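PDB 4F3N: uncharacterized ACR, COG1565 superfamily from Burkholderia thailandensis, which is of unknown function but binds S-adenosylhomocysteine, has a methyltransferase fold and may symmetrically methylate protein arginines. Local coordinates for residues I76-Y81 / G326-Y331. Residues are numbered along the deposited sequence; the frame is centred on the assembly and turned at random.
Sequences IPFSRY and GDPFVY
Tyr81 reaches from the first turn of helix 78-87 to the loop holding Pro328 and Phe329, and its path can be followed atom by atom. The CB leaves the backbone in the direction of the loop, and CG lies anti to the backbone N (chi1 176°), which carries the ring outward from the helix. Further along the ring, Tyr81 CE1 meets the Phe329 ring, with Phe329 CD1 4.0 Å away. On the other flank, Tyr81 CE2 has Pro328 O as its nearest neighbour, at 3.5 Å, with Pro328 CB farther off. Tyr81 CZ lies 3.6 Å from Phe329 CD1, and the tip, Tyr81 OH, donates a hydrogen bond to Pro328 O at 2.7 Å. The oxygen sits at the edge of the tyrosine ring, near its plane; the C=O...OH angle is 128°, and the hydroxyl is tilted from the carbonyl plane. Phe329 presents its edge to a face of the Tyr81 ring in a T-shaped pair, with centroids 5.2 Å apart and planes at 78°.

The accepting carbonyl belongs to a type I beta turn, Asp327 to Val330, in the loop joining strands 324-325 and 336-342. An Asx turn is superimposed on it: Phe329 N donates to Asp327 OD1 at 2.9 Å, from above the carboxylate plane. The contact lies away from the residues that bind S-adenosylhomocysteine. Helix 78-87 follows a short, weakly bonded strand, 76-77, that pairs with strand 231-239 of an antiparallel sheet. Val237 of strand 231-239 touches Phe78, Tyr81 and Phe329 alike, and Phe245 meets Tyr81 edge-to-face.

Three residues before Tyr81, about one helical turn back, the far end of the Phe78 ring comes up to the proline ring, Phe78 CE2 lying 3.7 Å from Pro328 CG.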
loop_
_atom_site.group_PDB
_atom_site.type_symbol
_atom_site.label_atom_id
_atom_site.label_comp_id
_atom_site.label_asym_id
_atom_site.label_seq_id
_atom_site.Cartn_x
_atom_site.Cartn_y
_atom_site.Cartn_z
ATOM N N ILE A 76 11.617 19.713 9.786
ATOM C CA ILE A 76 10.947 19.311 8.554
ATOM C C ILE A 76 9.705 18.470 8.872
ATOM O O ILE A 76 9.633 17.798 9.931
ATOM C CB ILE A 76 11.877 18.506 7.627
ATOM C CG1 ILE A 76 12.359 17.208 8.304
ATOM C CG2 ILE A 76 13.040 19.377 7.233
ATOM C CD1 ILE A 76 13.108 16.253 7.370
ATOM N N PRO A 77 8.708 18.515 7.987
ATOM C CA PRO A 77 7.571 17.623 8.256
ATOM C C PRO A 77 7.972 16.127 8.194
ATOM O O PRO A 77 8.955 15.773 7.546
ATOM C CB PRO A 77 6.555 17.996 7.172
ATOM C CG PRO A 77 7.318 18.693 6.124
ATOM C CD PRO A 77 8.574 19.252 6.706
ATOM N N PHE A 78 7.210 15.259 8.861
ATOM C CA PHE A 78 7.542 13.846 8.866
ATOM C C PHE A 78 7.457 13.246 7.464
ATOM O O PHE A 78 8.217 12.317 7.126
ATOM C CB PHE A 78 6.650 13.069 9.821
ATOM C CG PHE A 78 7.092 11.660 10.004
ATOM C CD1 PHE A 78 6.399 10.628 9.404
ATOM C CD2 PHE A 78 8.270 11.359 10.718
ATOM C CE1 PHE A 78 6.825 9.326 9.536
ATOM C CE2 PHE A 78 8.707 10.054 10.807
ATOM C CZ PHE A 78 7.985 9.044 10.201
ATOM N N SER A 79 6.554 13.781 6.656
ATOM C CA SER A 79 6.398 13.299 5.250
ATOM C C SER A 79 7.732 13.381 4.501
ATOM O O SER A 79 8.076 12.515 3.691
ATOM C CB SER A 79 5.322 14.100 4.514
ATOM O OG SER A 79 5.496 15.524 4.699
ATOM N N ARG A 80 8.455 14.462 4.753
ATOM C CA ARG A 80 9.709 14.712 4.026
ATOM C C ARG A 80 10.784 13.711 4.516
ATOM O O ARG A 80 11.539 13.144 3.731
ATOM C CB ARG A 80 10.153 16.139 4.241
ATOM C CG ARG A 80 11.495 16.452 3.590
ATOM C CD ARG A 80 11.515 16.243 2.087
ATOM N NE ARG A 80 12.830 16.647 1.606
ATOM C CZ ARG A 80 13.265 16.451 0.374
ATOM N NH1 ARG A 80 12.490 15.864 -0.550
ATOM N NH2 ARG A 80 14.498 16.820 0.077
ATOM N N TYR A 81 10.858 13.554 5.836
ATOM C CA TYR A 81 11.721 12.561 6.439
ATOM C C TYR A 81 11.439 11.180 5.861
ATOM O O TYR A 81 12.351 10.468 5.397
ATOM C CB TYR A 81 11.574 12.571 7.982
ATOM C CG TYR A 81 12.381 11.490 8.630
ATOM C CD1 TYR A 81 13.710 11.694 8.947
ATOM C CD2 TYR A 81 11.821 10.240 8.898
ATOM C CE1 TYR A 81 14.480 10.673 9.535
ATOM C CE2 TYR A 81 12.572 9.228 9.433
ATOM C CZ TYR A 81 13.900 9.424 9.721
ATOM O OH TYR A 81 14.647 8.389 10.270
ATOM N N GLY A 326 8.118 1.020 16.977
ATOM C CA GLY A 326 7.525 2.324 16.684
ATOM C C GLY A 326 8.454 3.414 16.223
ATOM O O GLY A 326 7.979 4.496 15.929
ATOM N N ASP A 327 9.765 3.169 16.198
ATOM C CA ASP A 327 10.735 4.264 16.089
ATOM C C ASP A 327 11.271 4.439 14.673
ATOM O O ASP A 327 12.137 3.697 14.225
ATOM C CB ASP A 327 11.891 4.032 17.059
ATOM C CG ASP A 327 12.876 5.181 17.093
ATOM O OD1 ASP A 327 12.701 6.151 16.331
ATOM O OD2 ASP A 327 13.817 5.108 17.895
ATOM N N PRO A 328 10.808 5.484 13.949
ATOM C CA PRO A 328 11.286 5.669 12.590
ATOM C C PRO A 328 12.714 6.214 12.425
ATOM O O PRO A 328 13.163 6.331 11.298
ATOM C CB PRO A 328 10.309 6.694 12.028
ATOM C CG PRO A 328 9.990 7.519 13.193
ATOM C CD PRO A 328 9.873 6.551 14.342
ATOM N N PHE A 329 13.408 6.524 13.524
ATOM C CA PHE A 329 14.739 7.090 13.494
ATOM C C PHE A 329 15.801 5.990 13.632
ATOM O O PHE A 329 16.988 6.250 13.511
ATOM C CB PHE A 329 14.857 8.118 14.628
ATOM C CG PHE A 329 13.834 9.215 14.534
ATOM C CD1 PHE A 329 13.583 9.834 13.306
ATOM C CD2 PHE A 329 13.126 9.593 15.624
ATOM C CE1 PHE A 329 12.617 10.833 13.183
ATOM C CE2 PHE A 329 12.184 10.601 15.530
ATOM C CZ PHE A 329 11.924 11.199 14.313
ATOM N N VAL A 330 15.366 4.753 13.821
ATOM C CA VAL A 330 16.305 3.587 13.762
ATOM C C VAL A 330 16.853 3.394 12.330
ATOM O O VAL A 330 16.092 3.343 11.351
ATOM C CB VAL A 330 15.617 2.300 14.276
ATOM C CG1 VAL A 330 16.426 1.040 13.905
ATOM C CG2 VAL A 330 15.353 2.398 15.782
ATOM N N TYR A 331 18.170 3.291 12.226
ATOM C CA TYR A 331 18.898 3.011 10.990
ATOM C C TYR A 331 18.179 3.472 9.715
ATOM O O TYR A 331 17.664 2.645 8.960
ATOM C CB TYR A 331 19.268 1.520 10.914
ATOM C CG TYR A 331 20.233 1.117 11.996
ATOM C CD1 TYR A 331 21.492 1.717 12.081
ATOM C CD2 TYR A 331 19.873 0.192 12.965
ATOM C CE1 TYR A 331 22.369 1.385 13.105
ATOM C CE2 TYR A 331 20.749 -0.152 13.984
ATOM C CZ TYR A 331 21.977 0.468 14.059
ATOM O OH TYR A 331 22.864 0.107 15.063
#